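Local coordinates for protein TRAP dicarboxylate transporter-DctP subunit (Desulfovibrio desulfuricans subsp. desulfuricans, PDB 4NHB) that binds sn-glycerol-3-phosphate and, as a periplasmic solute-binding protein of the TRAP family, probably delivers it to a membrane transporter, at residues C90-G93 against T94-A98; A195-P198 against G199-Q203; S211-A214 against D215-S218. All blocks are in the same frame, centred on the assembly; numbering follows the deposited sequence.

Contact 1 of 3, residues C90-G93 against T94-A98. With G3P (sn-glycerol-3-phosphate), chain P.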
loop_
_atom_site.group_PDB
_atom_site.type_symbol
_atom_site.label_atom_id
_atom_site.label_comp_id
_atom_site.label_asym_id
_atom_site.label_seq_id
_atom_site.Cartn_x
_atom_site.Cartn_y
_atom_site.Cartn_z
ATOM N N CYS A 90 4.329 -12.097 4.465
ATOM C CA CYS A 90 3.692 -10.897 5.021
ATOM C C CYS A 90 3.169 -10.046 3.888
ATOM O O CYS A 90 3.660 -10.149 2.774
ATOM C CB CYS A 90 4.650 -10.086 5.919
ATOM S SG CYS A 90 6.023 -9.254 5.133
ATOM N N ALA A 91 2.129 -9.256 4.171
ATOM C CA ALA A 91 1.598 -8.280 3.218
ATOM C C ALA A 91 1.916 -6.888 3.744
ATOM O O ALA A 91 1.570 -6.562 4.889
ATOM C CB ALA A 91 0.086 -8.426 3.093
ATOM N N THR A 92 2.575 -6.079 2.931
ATOM C CA THR A 92 2.843 -4.708 3.321
ATOM C C THR A 92 3.151 -3.885 2.080
ATOM O O THR A 92 3.123 -4.424 0.942
ATOM C CB THR A 92 3.948 -4.656 4.411
ATOM O OG1 THR A 92 3.919 -3.388 5.069
ATOM C CG2 THR A 92 5.342 -4.855 3.837
ATOM N N GLY A 93 3.424 -2.597 2.285
ATOM C CA GLY A 93 3.709 -1.687 1.211
ATOM C C GLY A 93 5.102 -1.052 1.244
ATOM O O GLY A 93 6.125 -1.733 1.394
ATOM N N THR A 94 5.146 0.268 1.074
ATOM C CA THR A 94 6.436 0.944 0.926
ATOM C C THR A 94 7.209 1.078 2.252
ATOM O O THR A 94 8.251 1.780 2.325
ATOM C CB THR A 94 6.265 2.325 0.305
ATOM O OG1 THR A 94 5.305 3.048 1.084
ATOM C CG2 THR A 94 5.813 2.227 -1.182
ATOM N N GLN A 95 6.689 0.431 3.298
ATOM C CA GLN A 95 7.429 0.202 4.534
ATOM C C GLN A 95 8.780 -0.462 4.214
ATOM O O GLN A 95 9.786 -0.245 4.878
ATOM C CB GLN A 95 6.617 -0.681 5.484
ATOM C CG GLN A 95 5.324 -0.031 6.103
ATOM C CD GLN A 95 4.104 -0.070 5.158
ATOM O OE1 GLN A 95 4.224 -0.311 3.947
ATOM N NE2 GLN A 95 2.935 0.161 5.718
ATOM N N THR A 96 8.797 -1.283 3.175
ATOM C CA THR A 96 10.013 -2.003 2.820
ATOM C C THR A 96 11.015 -1.102 2.144
ATOM O O THR A 96 12.135 -1.536 1.833
ATOM C CB THR A 96 9.710 -3.198 1.886
ATOM O OG1 THR A 96 9.099 -2.690 0.709
ATOM C CG2 THR A 96 8.761 -4.195 2.543
ATOM N N SER A 97 10.644 0.160 1.916
ATOM C CA SER A 97 11.627 1.162 1.524
ATOM C C SER A 97 12.743 1.325 2.562
ATOM O O SER A 97 13.780 1.870 2.237
ATOM C CB SER A 97 10.971 2.522 1.218
ATOM O OG SER A 97 10.443 3.145 2.373
ATOM N N ALA A 98 12.545 0.832 3.783
ATOM C CA ALA A 98 13.574 0.904 4.826
ATOM C C ALA A 98 14.760 0.042 4.480
ATOM O O ALA A 98 15.884 0.293 4.939
ATOM C CB ALA A 98 13.017 0.439 6.195
HETATM O O1 G3P P . 2.317 1.407 1.449
HETATM C C1 G3P P . 2.450 2.280 2.533
HETATM C C2 G3P P . 1.081 2.520 3.183
HETATM O O2 G3P P . 0.551 1.293 3.605
HETATM C C3 G3P P . 1.247 3.461 4.387
HETATM O O1P G3P P . 0.050 4.139 4.601
HETATM O O4P G3P P . -1.345 2.248 5.237
HETATM O O2P G3P P . -0.088 3.518 7.049
HETATM O O3P G3P P . -2.070 4.560 5.951
HETATM P P G3P P . -0.914 3.578 5.787
#
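Gln-95 folds its carboxamide back over the end of the preceding strand, laying CD 3.3 Å from OG1 of Thr-92 and bringing OE1 to 2.9 Å from N of Gly-93. That last pair is a weak hydrogen bond, bent to 127° at the hydrogen. The bend in the chain at chi2 (81°) turns the amide back in this way. On its other side NE2 reaches Glu-75 and, by a long, weak bond of 3.4 Å, O2 of the bound sn-glycerol-3-phosphate, so the amide joins backbone, acid and ligand. Thr-94 meets the ligand through its backbone: its N donates to O1 of sn-glycerol-3-phosphate at 3.1 Å, while its OG1 bonds to Glu-107, itself a residue that binds the ligand. CA of Gly-93 lies against O1 of sn-glycerol-3-phosphate, 3.4 Å away. The carbonyl O of Gly-93 accepts a straight bond from N of Thr-96 (3.2 Å, 179°), closing the turn into the 3-10 segment 94-98. OG1 of Thr-96 lies near the same carbonyl and is also hydrogen-bonded to OH of Tyr-241. The methyls CG2 of Thr-92 and CG2 of Thr-96 pass alongside each other, pointing opposite ways, at 3.7 Å. One step on, OG of Ser-97 grips O of Thr-94 at 2.6 Å, adding to the bond from its own N. This is a strand end that opens into a ligand pocket. Strand 89-92 runs parallel to strand 30-34 and antiparallel to strand 235-243, with helix 75-84 packed on Cys-90, Thr-92 and Gln-95.

Contact 2 of 3, residues A195-P198 against G199-Q203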
loop_
_atom_site.group_PDB
_atom_site.type_symbol
_atom_site.label_atom_id
_atom_site.label_comp_id
_atom_site.label_asym_id
_atom_site.label_seq_id
_atom_site.Cartn_x
_atom_site.Cartn_y
_atom_site.Cartn_z
ATOM N N ALA A 195 -1.985 1.140 12.711
ATOM C CA ALA A 195 -2.644 0.526 13.848
ATOM C C ALA A 195 -3.057 1.558 14.913
ATOM O O ALA A 195 -4.030 1.344 15.629
ATOM C CB ALA A 195 -1.750 -0.531 14.458
ATOM N N GLU A 196 -2.350 2.686 14.989
ATOM C CA GLU A 196 -2.607 3.685 16.039
ATOM C C GLU A 196 -3.659 4.726 15.587
ATOM O O GLU A 196 -4.043 5.644 16.349
ATOM C CB GLU A 196 -1.281 4.366 16.448
ATOM C CG GLU A 196 -0.322 3.454 17.251
ATOM C CD GLU A 196 1.047 4.095 17.525
ATOM O OE1 GLU A 196 1.134 5.342 17.498
ATOM O OE2 GLU A 196 2.037 3.356 17.768
ATOM N N VAL A 197 -4.089 4.602 14.334
ATOM C CA VAL A 197 -4.919 5.639 13.729
ATOM C C VAL A 197 -6.280 5.731 14.413
ATOM O O VAL A 197 -6.768 6.839 14.679
ATOM C CB VAL A 197 -5.096 5.443 12.220
ATOM C CG1 VAL A 197 -6.257 6.305 11.674
ATOM C CG2 VAL A 197 -3.792 5.819 11.472
ATOM N N PRO A 198 -6.897 4.571 14.695
ATOM C CA PRO A 198 -8.223 4.636 15.337
ATOM C C PRO A 198 -8.175 5.359 16.713
ATOM O O PRO A 198 -8.953 6.293 16.985
ATOM C CB PRO A 198 -8.614 3.167 15.459
ATOM C CG PRO A 198 -7.785 2.460 14.369
ATOM C CD PRO A 198 -6.489 3.180 14.395
ATOM N N GLY A 199 -7.244 4.974 17.571
ATOM C CA GLY A 199 -7.083 5.692 18.832
ATOM C C GLY A 199 -6.775 7.181 18.624
ATOM O O GLY A 199 -7.260 8.045 19.372
ATOM N N ALA A 200 -5.975 7.507 17.604
ATOM C CA ALA A 200 -5.548 8.888 17.417
ATOM C C ALA A 200 -6.759 9.742 17.057
ATOM O O ALA A 200 -6.953 10.857 17.579
ATOM C CB ALA A 200 -4.499 8.967 16.348
ATOM N N LEU A 201 -7.577 9.209 16.157
ATOM C CA LEU A 201 -8.864 9.820 15.845
ATOM C C LEU A 201 -9.719 9.981 17.088
ATOM O O LEU A 201 -10.187 11.096 17.391
ATOM C CB LEU A 201 -9.617 8.974 14.816
ATOM C CG LEU A 201 -9.067 9.152 13.396
ATOM C CD1 LEU A 201 -9.760 8.161 12.472
ATOM C CD2 LEU A 201 -9.247 10.612 12.895
ATOM N N ASP A 202 -9.923 8.883 17.813
ATOM C CA ASP A 202 -10.746 8.901 19.044
ATOM C C ASP A 202 -10.223 9.873 20.098
ATOM O O ASP A 202 -11.022 10.434 20.855
ATOM C CB ASP A 202 -10.810 7.528 19.727
ATOM C CG ASP A 202 -11.700 6.539 19.002
ATOM O OD1 ASP A 202 -12.522 6.946 18.152
ATOM O OD2 ASP A 202 -11.572 5.340 19.309
ATOM N N GLN A 203 -8.897 10.037 20.155
ATOM C CA GLN A 203 -8.250 10.895 21.141
ATOM C C GLN A 203 -8.440 12.402 20.868
ATOM O O GLN A 203 -8.380 13.200 21.781
ATOM C CB GLN A 203 -6.759 10.578 21.238
ATOM C CG GLN A 203 -6.413 9.344 22.063
ATOM C CD GLN A 203 -4.943 8.952 21.940
ATOM O OE1 GLN A 203 -4.163 9.574 21.198
ATOM N NE2 GLN A 203 -4.556 7.915 22.672
HETATM O O HOH W 1 -5.350 2.625 17.496
HETATM O O HOH W 2 -11.530 5.758 15.636
#
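Leu-201 starts its path along the preceding turn at CB, which lies 3.5 Å from O of Pro-198 and nearly as close to O of Val-197. CG rests against the same carbonyl O of Val-197. CD1 then runs on to CG1 of Val-197 at 4.0 Å, the two side chains lying side by side and pointing the same way. CG of Leu-201 stands anti to its own carbonyl carbon (chi1 -77°), which sends the chain back toward the start of the helix. Three backbone bonds wind this first turn: N of Ala-200 to O of Glu-196, N of Leu-201 to O of Val-197 (2.9 Å, 176°) and N of Asp-202 to O of Pro-198. Pro-198 has no N-H to give, as suits a first-turn site. Two waters add further links: one bridges O of Ala-195 (2.6 Å) and N of Gly-199, and another donates to O of Pro-198 and, weakly, to OD1 of Asp-202. Helix 197-203 follows strand 188-191 and leads to strand 208-212; the side chain of Val-197 lies about 4 Å from that of the ligand-binding residue Arg-171, while Pro-198 rests on Leu-219, Ala-200 on Met-192 and Asp-202 on Ile-224.

Contact 3 of 3, residues S211-A214 against D215-S218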
loop_
_atom_site.group_PDB
_atom_site.type_symbol
_atom_site.label_atom_id
_atom_site.label_comp_id
_atom_site.label_asym_id
_atom_site.label_seq_id
_atom_site.Cartn_x
_atom_site.Cartn_y
_atom_site.Cartn_z
ATOM N N SER A 211 -5.902 8.883 3.337
ATOM C CA SER A 211 -5.928 7.424 3.226
ATOM C C SER A 211 -6.681 7.014 1.989
ATOM O O SER A 211 -7.491 7.776 1.457
ATOM C CB SER A 211 -6.617 6.809 4.425
ATOM O OG SER A 211 -5.792 6.789 5.580
ATOM N N PRO A 212 -6.448 5.768 1.531
ATOM C CA PRO A 212 -7.374 5.217 0.541
ATOM C C PRO A 212 -8.810 5.173 1.091
ATOM O O PRO A 212 -8.999 5.061 2.318
ATOM C CB PRO A 212 -6.860 3.775 0.339
ATOM C CG PRO A 212 -5.432 3.801 0.758
ATOM C CD PRO A 212 -5.364 4.831 1.885
ATOM N N LEU A 213 -9.804 5.208 0.212
ATOM C CA LEU A 213 -11.183 5.155 0.668
ATOM C C LEU A 213 -11.483 3.873 1.393
ATOM O O LEU A 213 -12.283 3.872 2.321
ATOM C CB LEU A 213 -12.160 5.326 -0.492
ATOM C CG LEU A 213 -12.264 6.780 -0.996
ATOM C CD1 LEU A 213 -12.697 6.860 -2.449
ATOM C CD2 LEU A 213 -13.200 7.599 -0.121
ATOM N N ALA A 214 -10.822 2.787 1.019
ATOM C CA ALA A 214 -11.054 1.527 1.694
ATOM C C ALA A 214 -10.780 1.670 3.200
ATOM O O ALA A 214 -11.496 1.130 4.030
ATOM C CB ALA A 214 -10.168 0.403 1.088
ATOM N N ASP A 215 -9.746 2.424 3.536
ATOM C CA ASP A 215 -9.346 2.593 4.931
ATOM C C ASP A 215 -10.244 3.613 5.618
ATOM O O ASP A 215 -10.679 3.419 6.767
ATOM C CB ASP A 215 -7.858 2.988 5.001
ATOM C CG ASP A 215 -6.916 1.831 4.706
ATOM O OD1 ASP A 215 -7.414 0.678 4.653
ATOM O OD2 ASP A 215 -5.670 2.092 4.534
ATOM N N ILE A 216 -10.588 4.679 4.901
ATOM C CA ILE A 216 -11.469 5.683 5.466
ATOM C C ILE A 216 -12.816 5.081 5.835
ATOM O O ILE A 216 -13.338 5.380 6.901
ATOM C CB ILE A 216 -11.677 6.845 4.494
ATOM C CG1 ILE A 216 -10.402 7.658 4.387
ATOM C CG2 ILE A 216 -12.854 7.691 4.919
ATOM C CD1 ILE A 216 -10.359 8.541 3.151
ATOM N N VAL A 217 -13.375 4.220 4.977
ATOM C CA VAL A 217 -14.655 3.603 5.285
ATOM C C VAL A 217 -14.516 2.485 6.314
ATOM O O VAL A 217 -15.317 2.370 7.231
ATOM C CB VAL A 217 -15.332 3.063 4.005
ATOM C CG1 VAL A 217 -16.397 2.001 4.345
ATOM C CG2 VAL A 217 -15.911 4.236 3.233
ATOM N N SER A 218 -13.483 1.672 6.156
ATOM C CA SER A 218 -13.247 0.578 7.062
ATOM C C SER A 218 -13.121 1.036 8.500
ATOM O O SER A 218 -13.685 0.391 9.395
ATOM C CB SER A 218 -12.014 -0.224 6.647
ATOM O OG SER A 218 -11.801 -1.219 7.599
HETATM O O HOH W 3 -4.411 4.421 5.205
#
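Asp-215 and Ser-211 share a water, which accepts from OG of Ser-211 at 2.8 Å and donates to OD2 of Asp-215 at 2.7 Å. The methylene groups behind these polar ends also come close, CB of Ser-211 standing 4.1 Å from CB of Asp-215. The proline ring of Pro-212 runs beside the carboxylate, its CD 3.8 Å from OD2 of Asp-215. On another flank, Ile-216 sends CG1 to CB of Ser-211 and lays CD1 3.4 Å from O of Ser-211. Its CG1 stands anti to the carbonyl carbon (chi1 -71°), which carries the branch back along the helix to the strand.

The carbonyl of Pro-212, at the N-cap position, starts the helix. It takes a bond from N of Ile-216 (3.1 Å) lying in the carbonyl plane, and a second, more bent one from N of Asp-215, which sits above that plane. Regular turns follow, N of Val-217 to O of Leu-213 and N of Ser-218 to O of Ala-214. The passage is a strand-to-helix junction on the ligand side of a periplasmic binding protein fold.

Farther out, OD2 of Asp-215 forms a salt bridge with Lys-37, which binds the ligand; Asp-215 thus probably steadies that lysine as a second-shell residue. Ser-211 rests on Arg-151, another ligand-binding residue, and its backbone pairs with His-152 of strand 146-155. Leu-213 turns to helix 252-286, packing on Ala-280 and Ile-284.

From the N terminus the chain first reaches contact 1, where strand 89-92 ends and a short turn closes at the ligand. About a hundred residues later contact 2 winds the first turn of helix 197-203, and contact 3 follows at the junction of strand 208-212 with helix 213-218. The three lie in series; none nests in or crosses another. Contacts 1 and 3 both reach the same mixed sheet, with centres 19 Å apart, and each approaches the bound sn-glycerol-3-phosphate. Helix 197-203 of contact 2 and strand 208-212 of contact 3 follow each other in the chain; the two contacts are about 6 Å apart at their nearest atoms, on the same side of the chain's centre.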